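Local coordinates for Beta/alpha-amylase (PDB 3VOC), which hydrolyses alpha-1,4-glucosidic linkages of starch through its beta-amylase part, the portion described here, which removes successive maltose units from non-reducing chain ends, at residues 42-47 and 94-99; 80-85 and 118-123; 105-110 and 124-129; 164-169 and 250-255. All coordinates share one frame; numbering follows the deposited sequence.

Contact 1 (42-47 and 94-99); sequences VWWGYV and PLPSWL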
loop_
_atom_site.group_PDB
_atom_site.type_symbol
_atom_site.label_atom_id
_atom_site.label_comp_id
_atom_site.label_asym_id
_atom_site.label_seq_id
_atom_site.Cartn_x
_atom_site.Cartn_y
_atom_site.Cartn_z
ATOM N N VAL A 42 -8.118 -3.937 8.983
ATOM C CA VAL A 42 -8.541 -3.531 10.341
ATOM C C VAL A 42 -8.614 -2.017 10.276
ATOM O O VAL A 42 -7.599 -1.310 10.427
ATOM C CB VAL A 42 -7.584 -4.080 11.430
ATOM C CG1 VAL A 42 -8.044 -3.703 12.841
ATOM C CG2 VAL A 42 -7.464 -5.620 11.304
ATOM N N TRP A 43 -9.819 -1.522 9.973
ATOM C CA TRP A 43 -10.003 -0.097 9.644
ATOM C C TRP A 43 -9.787 0.834 10.851
ATOM O O TRP A 43 -10.456 0.702 11.879
ATOM C CB TRP A 43 -11.406 0.144 9.056
ATOM C CG TRP A 43 -11.604 -0.518 7.736
ATOM C CD1 TRP A 43 -12.348 -1.625 7.478
ATOM C CD2 TRP A 43 -11.016 -0.126 6.487
ATOM N NE1 TRP A 43 -12.270 -1.944 6.144
ATOM C CE2 TRP A 43 -11.457 -1.043 5.513
ATOM C CE3 TRP A 43 -10.149 0.912 6.103
ATOM C CZ2 TRP A 43 -11.064 -0.968 4.165
ATOM C CZ3 TRP A 43 -9.760 0.997 4.755
ATOM C CH2 TRP A 43 -10.221 0.059 3.803
ATOM N N TRP A 44 -8.875 1.791 10.714
ATOM C CA TRP A 44 -8.695 2.799 11.757
ATOM C C TRP A 44 -10.027 3.448 12.161
ATOM O O TRP A 44 -10.306 3.648 13.361
ATOM C CB TRP A 44 -7.699 3.865 11.296
ATOM C CG TRP A 44 -7.084 4.655 12.434
ATOM C CD1 TRP A 44 -7.217 4.413 13.801
ATOM C CD2 TRP A 44 -6.206 5.778 12.313
ATOM N NE1 TRP A 44 -6.486 5.334 14.506
ATOM C CE2 TRP A 44 -5.855 6.179 13.623
ATOM C CE3 TRP A 44 -5.675 6.488 11.212
ATOM C CZ2 TRP A 44 -5.010 7.265 13.867
ATOM C CZ3 TRP A 44 -4.827 7.543 11.453
ATOM C CH2 TRP A 44 -4.500 7.932 12.776
ATOM N N GLY A 45 -10.847 3.747 11.148
ATOM C CA GLY A 45 -12.150 4.396 11.330
ATOM C C GLY A 45 -13.128 3.571 12.155
ATOM O O GLY A 45 -14.057 4.122 12.732
ATOM N N TYR A 46 -12.918 2.251 12.194
ATOM C CA TYR A 46 -13.732 1.344 12.997
ATOM C C TYR A 46 -13.266 1.251 14.441
ATOM O O TYR A 46 -14.078 0.978 15.329
ATOM C CB TYR A 46 -13.685 -0.081 12.437
ATOM C CG TYR A 46 -14.605 -0.389 11.276
ATOM C CD1 TYR A 46 -15.219 0.618 10.544
ATOM C CD2 TYR A 46 -14.822 -1.720 10.878
ATOM C CE1 TYR A 46 -16.054 0.325 9.448
ATOM C CE2 TYR A 46 -15.660 -2.026 9.793
ATOM C CZ TYR A 46 -16.262 -1.003 9.084
ATOM O OH TYR A 46 -17.072 -1.285 8.003
ATOM N N VAL A 47 -11.964 1.402 14.673
ATOM C CA VAL A 47 -11.406 0.995 15.959
ATOM C C VAL A 47 -10.978 2.143 16.871
ATOM O O VAL A 47 -10.727 1.920 18.042
ATOM C CB VAL A 47 -10.226 -0.018 15.807
ATOM C CG1 VAL A 47 -10.660 -1.240 14.996
ATOM C CG2 VAL A 47 -8.992 0.653 15.150
ATOM N N PRO A 94 -14.094 6.581 6.667
ATOM C CA PRO A 94 -13.112 7.659 6.715
ATOM C C PRO A 94 -12.108 7.439 7.841
ATOM O O PRO A 94 -12.302 6.563 8.688
ATOM C CB PRO A 94 -13.982 8.911 6.958
ATOM C CG PRO A 94 -15.166 8.386 7.738
ATOM C CD PRO A 94 -15.413 6.993 7.193
ATOM N N LEU A 95 -11.017 8.191 7.821
ATOM C CA LEU A 95 -10.142 8.271 9.000
ATOM C C LEU A 95 -10.957 8.743 10.213
ATOM O O LEU A 95 -11.976 9.409 10.039
ATOM C CB LEU A 95 -8.989 9.241 8.740
ATOM C CG LEU A 95 -8.023 8.938 7.581
ATOM C CD1 LEU A 95 -6.954 10.020 7.501
ATOM C CD2 LEU A 95 -7.377 7.556 7.731
ATOM N N PRO A 96 -10.521 8.398 11.447
ATOM C CA PRO A 96 -11.215 8.894 12.638
ATOM C C PRO A 96 -11.483 10.399 12.541
ATOM O O PRO A 96 -10.558 11.187 12.280
ATOM C CB PRO A 96 -10.224 8.581 13.758
ATOM C CG PRO A 96 -9.560 7.295 13.287
ATOM C CD PRO A 96 -9.366 7.542 11.801
ATOM N N SER A 97 -12.736 10.795 12.715
ATOM C CA SER A 97 -13.135 12.170 12.428
ATOM C C SER A 97 -12.499 13.218 13.336
ATOM O O SER A 97 -12.334 14.371 12.912
ATOM C CB SER A 97 -14.656 12.302 12.433
ATOM O OG SER A 97 -15.155 12.002 13.729
ATOM N N TRP A 98 -12.142 12.834 14.569
ATOM C CA TRP A 98 -11.531 13.758 15.540
ATOM C C TRP A 98 -10.120 14.202 15.134
ATOM O O TRP A 98 -9.589 15.197 15.670
ATOM C CB TRP A 98 -11.518 13.146 16.951
ATOM C CG TRP A 98 -10.966 11.748 16.961
ATOM C CD1 TRP A 98 -11.681 10.585 16.949
ATOM C CD2 TRP A 98 -9.592 11.378 16.941
ATOM N NE1 TRP A 98 -10.828 9.500 16.945
ATOM C CE2 TRP A 98 -9.538 9.964 16.937
ATOM C CE3 TRP A 98 -8.394 12.099 16.957
ATOM C CZ2 TRP A 98 -8.333 9.263 16.921
ATOM C CZ3 TRP A 98 -7.193 11.396 16.937
ATOM C CH2 TRP A 98 -7.175 9.995 16.918
ATOM N N LEU A 99 -9.497 13.471 14.203
ATOM C CA LEU A 99 -8.149 13.828 13.734
ATOM C C LEU A 99 -8.078 15.265 13.221
ATOM O O LEU A 99 -7.075 15.949 13.415
ATOM C CB LEU A 99 -7.641 12.854 12.657
ATOM C CG LEU A 99 -7.112 11.507 13.172
ATOM C CD1 LEU A 99 -7.107 10.452 12.061
ATOM C CD2 LEU A 99 -5.695 11.650 13.769
HETATM O O HOH W 1 -10.165 4.286 8.291
#

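Contact 2 (80-85 and 118-123); sequences THKCGG and NSEALS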
loop_
_atom_site.group_PDB
_atom_site.type_symbol
_atom_site.label_atom_id
_atom_site.label_comp_id
_atom_site.label_asym_id
_atom_site.label_seq_id
_atom_site.Cartn_x
_atom_site.Cartn_y
_atom_site.Cartn_z
ATOM N N THR A 80 -4.723 2.222 8.374
ATOM C CA THR A 80 -4.739 3.648 8.677
ATOM C C THR A 80 -4.992 4.438 7.371
ATOM O O THR A 80 -4.270 5.398 7.022
ATOM C CB THR A 80 -3.392 4.054 9.272
ATOM O OG1 THR A 80 -2.348 3.513 8.457
ATOM C CG2 THR A 80 -3.235 3.491 10.701
ATOM N N HIS A 81 -5.998 3.999 6.622
ATOM C CA HIS A 81 -6.401 4.717 5.424
ATOM C C HIS A 81 -7.915 4.701 5.312
ATOM O O HIS A 81 -8.586 3.949 6.019
ATOM C CB HIS A 81 -5.716 4.153 4.165
ATOM C CG HIS A 81 -5.967 2.696 3.924
ATOM N ND1 HIS A 81 -5.230 1.702 4.528
ATOM C CD2 HIS A 81 -6.843 2.068 3.104
ATOM C CE1 HIS A 81 -5.655 0.524 4.110
ATOM N NE2 HIS A 81 -6.635 0.719 3.246
ATOM N N LYS A 82 -8.440 5.563 4.446
ATOM C CA LYS A 82 -9.869 5.718 4.248
ATOM C C LYS A 82 -10.356 4.720 3.210
ATOM O O LYS A 82 -9.629 4.410 2.262
ATOM C CB LYS A 82 -10.159 7.166 3.795
ATOM C CG LYS A 82 -11.532 7.395 3.161
ATOM C CD LYS A 82 -11.911 8.886 3.145
ATOM C CE LYS A 82 -11.052 9.703 2.196
ATOM N NZ LYS A 82 -11.597 11.100 2.053
ATOM N N CYS A 83 -11.568 4.201 3.403
ATOM C CA CYS A 83 -12.245 3.461 2.343
ATOM C C CYS A 83 -13.306 4.372 1.736
ATOM O O CYS A 83 -14.200 4.845 2.452
ATOM C CB CYS A 83 -12.900 2.182 2.876
ATOM S SG CYS A 83 -13.234 0.951 1.603
ATOM N N GLY A 84 -13.201 4.627 0.433
ATOM C CA GLY A 84 -14.204 5.431 -0.281
ATOM C C GLY A 84 -14.537 6.799 0.304
ATOM O O GLY A 84 -13.657 7.640 0.472
ATOM N N GLY A 85 -15.823 7.031 0.597
ATOM C CA GLY A 85 -16.242 8.273 1.260
ATOM C C GLY A 85 -16.735 9.346 0.306
ATOM O O GLY A 85 -17.194 10.405 0.744
ATOM N N ASN A 118 -6.659 15.793 -0.738
ATOM C CA ASN A 118 -6.972 14.369 -0.561
ATOM C C ASN A 118 -6.679 13.966 0.887
ATOM O O ASN A 118 -5.665 14.369 1.450
ATOM C CB ASN A 118 -6.200 13.531 -1.609
ATOM C CG ASN A 118 -6.361 12.009 -1.421
ATOM O OD1 ASN A 118 -5.950 11.458 -0.403
ATOM N ND2 ASN A 118 -6.912 11.328 -2.438
ATOM N N SER A 119 -7.596 13.219 1.504
ATOM C CA SER A 119 -7.436 12.790 2.903
ATOM C C SER A 119 -7.559 11.266 3.039
ATOM O O SER A 119 -8.080 10.771 4.026
ATOM C CB SER A 119 -8.480 13.489 3.780
ATOM O OG SER A 119 -9.778 13.107 3.347
ATOM N N GLU A 120 -7.075 10.522 2.043
ATOM C CA GLU A 120 -7.113 9.047 2.080
ATOM C C GLU A 120 -6.254 8.450 3.188
ATOM O O GLU A 120 -6.520 7.350 3.664
ATOM C CB GLU A 120 -6.648 8.472 0.749
ATOM C CG GLU A 120 -7.679 8.499 -0.366
ATOM C CD GLU A 120 -7.162 7.741 -1.566
ATOM O OE1 GLU A 120 -6.498 8.381 -2.421
ATOM O OE2 GLU A 120 -7.355 6.508 -1.622
ATOM N N ALA A 121 -5.204 9.163 3.582
ATOM C CA ALA A 121 -4.366 8.760 4.708
ATOM C C ALA A 121 -3.692 10.016 5.216
ATOM O O ALA A 121 -3.624 11.020 4.490
ATOM C CB ALA A 121 -3.326 7.723 4.264
ATOM N N LEU A 122 -3.190 9.967 6.452
ATOM C CA LEU A 122 -2.441 11.100 7.001
ATOM C C LEU A 122 -1.151 11.291 6.240
ATOM O O LEU A 122 -0.513 10.314 5.854
ATOM C CB LEU A 122 -2.116 10.871 8.480
ATOM C CG LEU A 122 -3.302 10.769 9.438
ATOM C CD1 LEU A 122 -2.782 10.495 10.842
ATOM C CD2 LEU A 122 -4.087 12.077 9.403
ATOM N N SER A 123 -0.764 12.543 6.012
ATOM C CA SER A 123 0.525 12.810 5.385
ATOM C C SER A 123 1.647 12.381 6.315
ATOM O O SER A 123 1.582 12.670 7.512
ATOM C CB SER A 123 0.687 14.309 5.104
ATOM O OG SER A 123 1.986 14.584 4.594
HETATM O O HOH W 2 -3.507 7.685 8.081
HETATM O O HOH W 3 -7.280 4.963 0.867
HETATM O O HOH W 4 -9.952 12.153 0.146
#

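Contact 3 (105-110 and 124-129); sequences ADEMQF and PLWSGT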
loop_
_atom_site.group_PDB
_atom_site.type_symbol
_atom_site.label_atom_id
_atom_site.label_comp_id
_atom_site.label_asym_id
_atom_site.label_seq_id
_atom_site.Cartn_x
_atom_site.Cartn_y
_atom_site.Cartn_z
ATOM N N ALA A 105 -5.162 21.049 8.540
ATOM C CA ALA A 105 -5.513 20.240 7.369
ATOM C C ALA A 105 -4.333 20.210 6.401
ATOM O O ALA A 105 -4.014 19.156 5.851
ATOM C CB ALA A 105 -6.755 20.771 6.677
ATOM N N ASP A 106 -3.699 21.363 6.202
ATOM C CA ASP A 106 -2.560 21.484 5.281
ATOM C C ASP A 106 -1.396 20.527 5.637
ATOM O O ASP A 106 -0.782 19.934 4.757
ATOM C CB ASP A 106 -2.057 22.937 5.226
ATOM C CG ASP A 106 -0.923 23.128 4.222
ATOM O OD1 ASP A 106 -1.216 23.448 3.051
ATOM O OD2 ASP A 106 0.258 22.929 4.597
ATOM N N GLU A 107 -1.102 20.384 6.923
ATOM C CA GLU A 107 -0.026 19.508 7.357
ATOM C C GLU A 107 -0.430 18.028 7.293
ATOM O O GLU A 107 0.434 17.151 7.167
ATOM C CB GLU A 107 0.355 19.831 8.803
ATOM C CG GLU A 107 1.103 21.150 8.973
ATOM C CD GLU A 107 1.428 21.436 10.428
ATOM O OE1 GLU A 107 1.580 20.458 11.203
ATOM O OE2 GLU A 107 1.514 22.639 10.786
ATOM N N MET A 108 -1.731 17.763 7.409
ATOM C CA MET A 108 -2.248 16.390 7.503
ATOM C C MET A 108 -2.656 15.782 6.178
ATOM O O MET A 108 -2.796 14.563 6.068
ATOM C CB MET A 108 -3.465 16.353 8.415
ATOM C CG MET A 108 -3.183 16.823 9.822
ATOM S SD MET A 108 -4.740 17.080 10.683
ATOM C CE MET A 108 -5.468 15.435 10.544
ATOM N N GLN A 109 -2.873 16.623 5.178
ATOM C CA GLN A 109 -3.399 16.113 3.931
ATOM C C GLN A 109 -2.417 16.183 2.779
ATOM O O GLN A 109 -1.248 16.562 2.961
ATOM C CB GLN A 109 -4.717 16.825 3.598
ATOM C CG GLN A 109 -5.816 16.545 4.649
ATOM C CD GLN A 109 -7.107 17.286 4.370
ATOM O OE1 GLN A 109 -7.132 18.248 3.594
ATOM N NE2 GLN A 109 -8.195 16.840 5.010
ATOM N N PHE A 110 -2.911 15.805 1.603
ATOM C CA PHE A 110 -2.168 15.897 0.349
ATOM C C PHE A 110 -2.915 16.845 -0.559
ATOM O O PHE A 110 -4.136 16.889 -0.537
ATOM C CB PHE A 110 -2.081 14.532 -0.330
ATOM C CG PHE A 110 -1.365 13.476 0.487
ATOM C CD1 PHE A 110 0.012 13.292 0.361
ATOM C CD2 PHE A 110 -2.080 12.640 1.350
ATOM C CE1 PHE A 110 0.674 12.304 1.107
ATOM C CE2 PHE A 110 -1.435 11.645 2.098
ATOM C CZ PHE A 110 -0.053 11.470 1.968
ATOM N N PRO A 124 2.706 11.752 5.765
ATOM C CA PRO A 124 3.922 11.478 6.539
ATOM C C PRO A 124 4.550 12.754 7.084
ATOM O O PRO A 124 5.319 12.701 8.038
ATOM C CB PRO A 124 4.868 10.867 5.512
ATOM C CG PRO A 124 4.007 10.313 4.464
ATOM C CD PRO A 124 2.813 11.247 4.388
ATOM N N LEU A 125 4.214 13.889 6.482
ATOM C CA LEU A 125 4.788 15.163 6.914
ATOM C C LEU A 125 4.185 15.708 8.200
ATOM O O LEU A 125 4.739 16.638 8.781
ATOM C CB LEU A 125 4.672 16.220 5.810
ATOM C CG LEU A 125 5.333 15.864 4.471
ATOM C CD1 LEU A 125 5.017 16.966 3.469
ATOM C CD2 LEU A 125 6.830 15.644 4.597
ATOM N N TRP A 126 3.042 15.180 8.628
ATOM C CA TRP A 126 2.443 15.657 9.877
ATOM C C TRP A 126 3.222 15.107 11.061
ATOM O O TRP A 126 3.479 13.898 11.146
ATOM C CB TRP A 126 0.958 15.292 9.984
ATOM C CG TRP A 126 0.315 15.813 11.233
ATOM C CD1 TRP A 126 0.469 17.068 11.785
ATOM C CD2 TRP A 126 -0.601 15.115 12.083
ATOM N NE1 TRP A 126 -0.282 17.177 12.932
ATOM C CE2 TRP A 126 -0.959 16.000 13.133
ATOM C CE3 TRP A 126 -1.169 13.833 12.053
ATOM C CZ2 TRP A 126 -1.841 15.634 14.153
ATOM C CZ3 TRP A 126 -2.055 13.468 13.071
ATOM C CH2 TRP A 126 -2.380 14.367 14.108
ATOM N N SER A 127 3.614 16.002 11.959
ATOM C CA SER A 127 4.325 15.618 13.181
ATOM C C SER A 127 3.585 14.538 13.970
ATOM O O SER A 127 4.211 13.719 14.652
ATOM C CB SER A 127 4.575 16.852 14.072
ATOM O OG SER A 127 3.352 17.530 14.389
ATOM N N GLY A 128 2.262 14.523 13.874
ATOM C CA GLY A 128 1.457 13.601 14.668
ATOM C C GLY A 128 1.176 12.225 14.079
ATOM O O GLY A 128 0.625 11.362 14.770
ATOM N N THR A 129 1.539 12.007 12.810
ATOM C CA THR A 129 1.238 10.731 12.147
ATOM C C THR A 129 1.918 9.547 12.855
ATOM O O THR A 129 1.251 8.580 13.224
ATOM C CB THR A 129 1.607 10.763 10.650
ATOM O OG1 THR A 129 0.828 11.773 9.992
ATOM C CG2 THR A 129 1.319 9.386 9.986
#

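Contact 4 (164-169 and 250-255); sequences LRYPSY and QSVLEK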
loop_
_atom_site.group_PDB
_atom_site.type_symbol
_atom_site.label_atom_id
_atom_site.label_comp_id
_atom_site.label_asym_id
_atom_site.label_seq_id
_atom_site.Cartn_x
_atom_site.Cartn_y
_atom_site.Cartn_z
ATOM N N LEU A 164 2.167 1.983 0.232
ATOM C CA LEU A 164 3.124 3.056 0.453
ATOM C C LEU A 164 3.258 3.874 -0.832
ATOM O O LEU A 164 4.091 3.572 -1.706
ATOM C CB LEU A 164 4.477 2.506 0.928
ATOM C CG LEU A 164 5.606 3.499 1.225
ATOM C CD1 LEU A 164 5.429 4.163 2.602
ATOM C CD2 LEU A 164 6.961 2.798 1.164
ATOM N N ARG A 165 2.432 4.910 -0.943
ATOM C CA ARG A 165 2.443 5.794 -2.106
ATOM C C ARG A 165 1.709 7.079 -1.759
ATOM O O ARG A 165 1.093 7.178 -0.688
ATOM C CB ARG A 165 1.776 5.127 -3.326
ATOM C CG ARG A 165 0.280 4.806 -3.135
ATOM C CD ARG A 165 -0.376 4.525 -4.481
ATOM N NE ARG A 165 -1.740 4.004 -4.360
ATOM C CZ ARG A 165 -2.843 4.749 -4.350
ATOM N NH1 ARG A 165 -2.771 6.086 -4.405
ATOM N NH2 ARG A 165 -4.033 4.154 -4.265
ATOM N N TYR A 166 1.783 8.051 -2.666
ATOM C CA TYR A 166 0.950 9.244 -2.612
ATOM C C TYR A 166 -0.416 8.941 -3.203
ATOM O O TYR A 166 -0.536 7.990 -3.958
ATOM C CB TYR A 166 1.599 10.362 -3.413
ATOM C CG TYR A 166 2.851 10.895 -2.750
ATOM C CD1 TYR A 166 2.765 11.888 -1.764
ATOM C CD2 TYR A 166 4.114 10.423 -3.115
ATOM C CE1 TYR A 166 3.900 12.391 -1.140
ATOM C CE2 TYR A 166 5.270 10.911 -2.490
ATOM C CZ TYR A 166 5.148 11.906 -1.506
ATOM O OH TYR A 166 6.270 12.427 -0.892
ATOM N N PRO A 167 -1.445 9.752 -2.875
ATOM C CA PRO A 167 -2.781 9.550 -3.437
ATOM C C PRO A 167 -2.872 10.153 -4.850
ATOM O O PRO A 167 -3.677 11.055 -5.112
ATOM C CB PRO A 167 -3.676 10.312 -2.468
ATOM C CG PRO A 167 -2.807 11.479 -2.031
ATOM C CD PRO A 167 -1.438 10.832 -1.861
ATOM N N SER A 168 -2.052 9.626 -5.744
ATOM C CA SER A 168 -1.743 10.293 -7.003
ATOM C C SER A 168 -2.816 10.106 -8.063
ATOM O O SER A 168 -2.907 10.913 -8.984
ATOM C CB SER A 168 -0.404 9.783 -7.531
ATOM O OG SER A 168 -0.441 8.370 -7.651
ATOM N N TYR A 169 -3.594 9.033 -7.948
ATOM C CA TYR A 169 -4.694 8.791 -8.882
ATOM C C TYR A 169 -5.999 8.603 -8.098
ATOM O O TYR A 169 -6.111 7.715 -7.245
ATOM C CB TYR A 169 -4.371 7.620 -9.837
ATOM C CG TYR A 169 -4.391 6.235 -9.192
ATOM C CD1 TYR A 169 -3.276 5.724 -8.506
ATOM C CD2 TYR A 169 -5.536 5.441 -9.275
ATOM C CE1 TYR A 169 -3.326 4.444 -7.909
ATOM C CE2 TYR A 169 -5.592 4.187 -8.703
ATOM C CZ TYR A 169 -4.493 3.690 -8.026
ATOM O OH TYR A 169 -4.599 2.436 -7.478
ATOM N N GLN A 250 10.159 10.807 -3.217
ATOM C CA GLN A 250 10.289 9.417 -2.764
ATOM C C GLN A 250 10.791 9.316 -1.321
ATOM O O GLN A 250 10.267 8.494 -0.549
ATOM C CB GLN A 250 11.174 8.583 -3.701
ATOM C CG GLN A 250 11.327 7.122 -3.213
ATOM C CD GLN A 250 11.968 6.201 -4.230
ATOM O OE1 GLN A 250 11.607 6.209 -5.407
ATOM N NE2 GLN A 250 12.921 5.381 -3.772
ATOM N N SER A 251 11.773 10.152 -0.949
ATOM C CA SER A 251 12.344 10.115 0.423
ATOM C C SER A 251 11.309 10.309 1.549
ATOM O O SER A 251 11.454 9.733 2.644
ATOM C CB SER A 251 13.514 11.107 0.593
ATOM O OG SER A 251 13.038 12.440 0.781
ATOM N N VAL A 252 10.278 11.115 1.282
ATOM C CA VAL A 252 9.158 11.298 2.208
ATOM C C VAL A 252 8.452 9.962 2.521
ATOM O O VAL A 252 8.201 9.644 3.694
ATOM C CB VAL A 252 8.160 12.373 1.693
ATOM C CG1 VAL A 252 6.890 12.424 2.543
ATOM C CG2 VAL A 252 8.823 13.756 1.675
ATOM N N LEU A 253 8.145 9.188 1.487
ATOM C CA LEU A 253 7.601 7.838 1.671
ATOM C C LEU A 253 8.579 6.923 2.395
ATOM O O LEU A 253 8.179 6.147 3.271
ATOM C CB LEU A 253 7.214 7.212 0.325
ATOM C CG LEU A 253 6.149 7.959 -0.488
ATOM C CD1 LEU A 253 6.001 7.311 -1.873
ATOM C CD2 LEU A 253 4.798 7.968 0.257
ATOM N N GLU A 254 9.857 7.013 2.032
ATOM C CA GLU A 254 10.866 6.141 2.646
ATOM C C GLU A 254 11.002 6.419 4.145
ATOM O O GLU A 254 11.063 5.487 4.950
ATOM C CB GLU A 254 12.224 6.282 1.957
ATOM C CG GLU A 254 12.229 5.780 0.518
ATOM C CD GLU A 254 13.457 6.230 -0.251
ATOM O OE1 GLU A 254 13.943 7.349 -0.018
ATOM O OE2 GLU A 254 13.929 5.473 -1.108
ATOM N N LYS A 255 11.030 7.698 4.518
ATOM C CA LYS A 255 11.109 8.048 5.933
ATOM C C LYS A 255 9.854 7.582 6.677
ATOM O O LYS A 255 9.934 7.077 7.805
ATOM C CB LYS A 255 11.315 9.550 6.133
ATOM C CG LYS A 255 11.423 9.927 7.618
ATOM C CD LYS A 255 11.896 11.362 7.811
ATOM C CE LYS A 255 11.981 11.714 9.299
ATOM N NZ LYS A 255 12.146 13.187 9.516
#

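Contact 1 (42-47 and 94-99)
Trp44 holds its CG anti to the backbone N (chi1 -160°), which sends the indole across the ring of Pro96 and on to Leu99. Leu99 swings its own CG anti to the carbonyl carbon (chi1 -79°) and meets the indole from the opposite direction. Both partners lie over a ring face. Pro96 CG stands 3.6 Å from the centroid of the five-membered ring of Trp44, only 4° off the normal, a nearly axial CH-pi contact. Over the six-membered ring the approach is more slanted: Leu99 CD1 lies 4.0 Å from that centroid. Leu95 adds CD2, 4.0 Å from Trp44 CE3. The site is the C-terminal end of barrel strand 37-43, where the chain turns into the short helix 44-47 and is covered by the loop after strand 92-93. On the five-membered ring, NE1 is hydrogen-bonded to Glu48, a calcium ligand, so the packed ring also borders the metal site. At the start of helix 44-47 the backbones also meet: Gly45 CA is 3.4 Å from Pro94 O, and a beta carbon on Gly45 would clash with that oxygen. One water joins the same two residues, accepting from Gly45 N (3.0 Å) and donating to Pro94 O (3.1 Å).

Contact 2 (80-85 and 118-123)
Lys82 is gripped at both ends by the 118-123 loop. Its backbone N donates to Glu120 O over 2.7 Å, with an N-H...O angle of 155°, and its ammonium NZ donates to Ser119 OG over 3.0 Å. The side chain reaches that hydroxyl by a bend at chi3 (69°), and CE passes alongside Ser119 on the way. Water 4 accepts from both Lys82 NZ and Ser119 N, while water 3 gives one hydrogen bond to Lys82 O and another to Glu120 OE2. Farther along, water 2 donates to Thr80 O and accepts from Leu122 N, linking the two backbones. With an alanine at Lys82, Ser119 OG would probably lose its ammonium partner and water 4 one of its two donors. The 118-123 side is itself braced: Asn118 OD1 accepts from Glu120 N in an Asx turn, and Asn118 ND2 returns a bond of 3.0 Å to the anti side of Glu120 OE1. These two loops lie at the C-terminal end of the TIM barrel, where strand 73-79 leads into His81, which probably binds substrate and whose ND1 is bonded to Ser157. Beyond these bonds the backbones come close. His81 CA comes 3.2 Å from Glu120 O in a CA-H...O contact, and Ala121 CB lies 3.7 Å from Thr80 O.

Contact 3 (105-110 and 124-129)
Met108 packs its side chain on Trp126, an apolar contact with a Met-aromatic element in the conformer described, between the short helix 105-108 and the turn that leads into helix 127-144. Met108 CG sits over one indole face, 3.9 Å from the centroid of the five-membered ring and 12° off its normal. The sulfur continues at a distance above the six-membered ring, with SD 4.7 Å from that centroid. Trp126 keeps its CG anti to the backbone N (chi1 -178°), which lays the indole alongside Met108; Gly128 N lies over the other face, toward the rim. Glu107 comes to the edge instead: its OE1 lies near the ring plane, 3.6 Å from Trp126 CD1, while its carbonyl O is 3.4 Å from Trp126 CB. A serine in place of Trp126 would probably open a gap beside Met108 CG and leave Glu107 OE1 without the ring edge it meets. Farther on, Phe110 CZ touches Pro124 CD at 3.8 Å, the side chains crossing at about a right angle. Pro124 and Leu125 rest on Val252 of helix 240-268, Leu125 and Glu107 touch helix 188-202, and Phe110 begins the antiparallel strand pair 110-111 and 117-118.

Contact 4 (164-169 and 250-255)
The loop that follows barrel strand 153-156, just after the predicted proton donor Glu163, packs here on one side of the long helix 240-268. Leu253 is the central residue, pointing from the helix between Leu164 and Tyr166. Its CD2 lies over the Tyr166 ring, 4.2 Å from the centroid and 18° off the normal, a CH-pi contact displaced toward the rim. Leu253 CG is also 3.7 Å from Tyr166 CE2, and CD2 reaches the backbone at Arg165 C, 3.8 Å away. Leu164, with CG anti to the backbone N (chi1 -179°), slides past Leu253 in the opposite sense and brings CD1 to 3.5 Å from Leu253 O. The phenol end of Tyr166 meets the helix at Val252, where OH is 3.2 Å from CB. That hydroxyl is bonded to Tyr249 O, and the Tyr166 ring stacks on Tyr249, which together fix the ring against the helix.

Arg165 starts away from the helix. Its NH1 donates to Tyr166 O over 3.0 Å, close to the guanidinium plane, and NE forms a salt bridge with Glu163. Tyr169 CE1 lies over a guanidinium face, 3.6 Å above its plane, the ring tilted. This guanidinium is thus a second-shell group that would be expected to orient the Glu163 carboxylate. Catalytic residues carried on loops at the C-terminal ends of the strands are characteristic of TIM-barrel glycosidases such as this family 14 enzyme.

Overall arrangement
All four involve loops after the C-terminal ends of barrel strands; contact 4 packs one on helix 240-268. Contacts 1 and 2 follow strands 37-43 and 73-79, their segments alternate along the chain, and their centres are about 9 Å apart. Contacts 2 and 3 also alternate, centres about 12 Å apart, sharing the hairpin 110-111/117-118 and the approach to helix 127-144. Contact 4 comes last in the chain, its centre about 13 Å from those of contacts 2 and 3, where Pro167 packs on Asn118, Glu120 and Phe110. Contacts 1 and 4 do not touch, with centres about 21 Å apart. The series runs from the calcium site, past His81, which probably binds substrate, to the predicted proton donor.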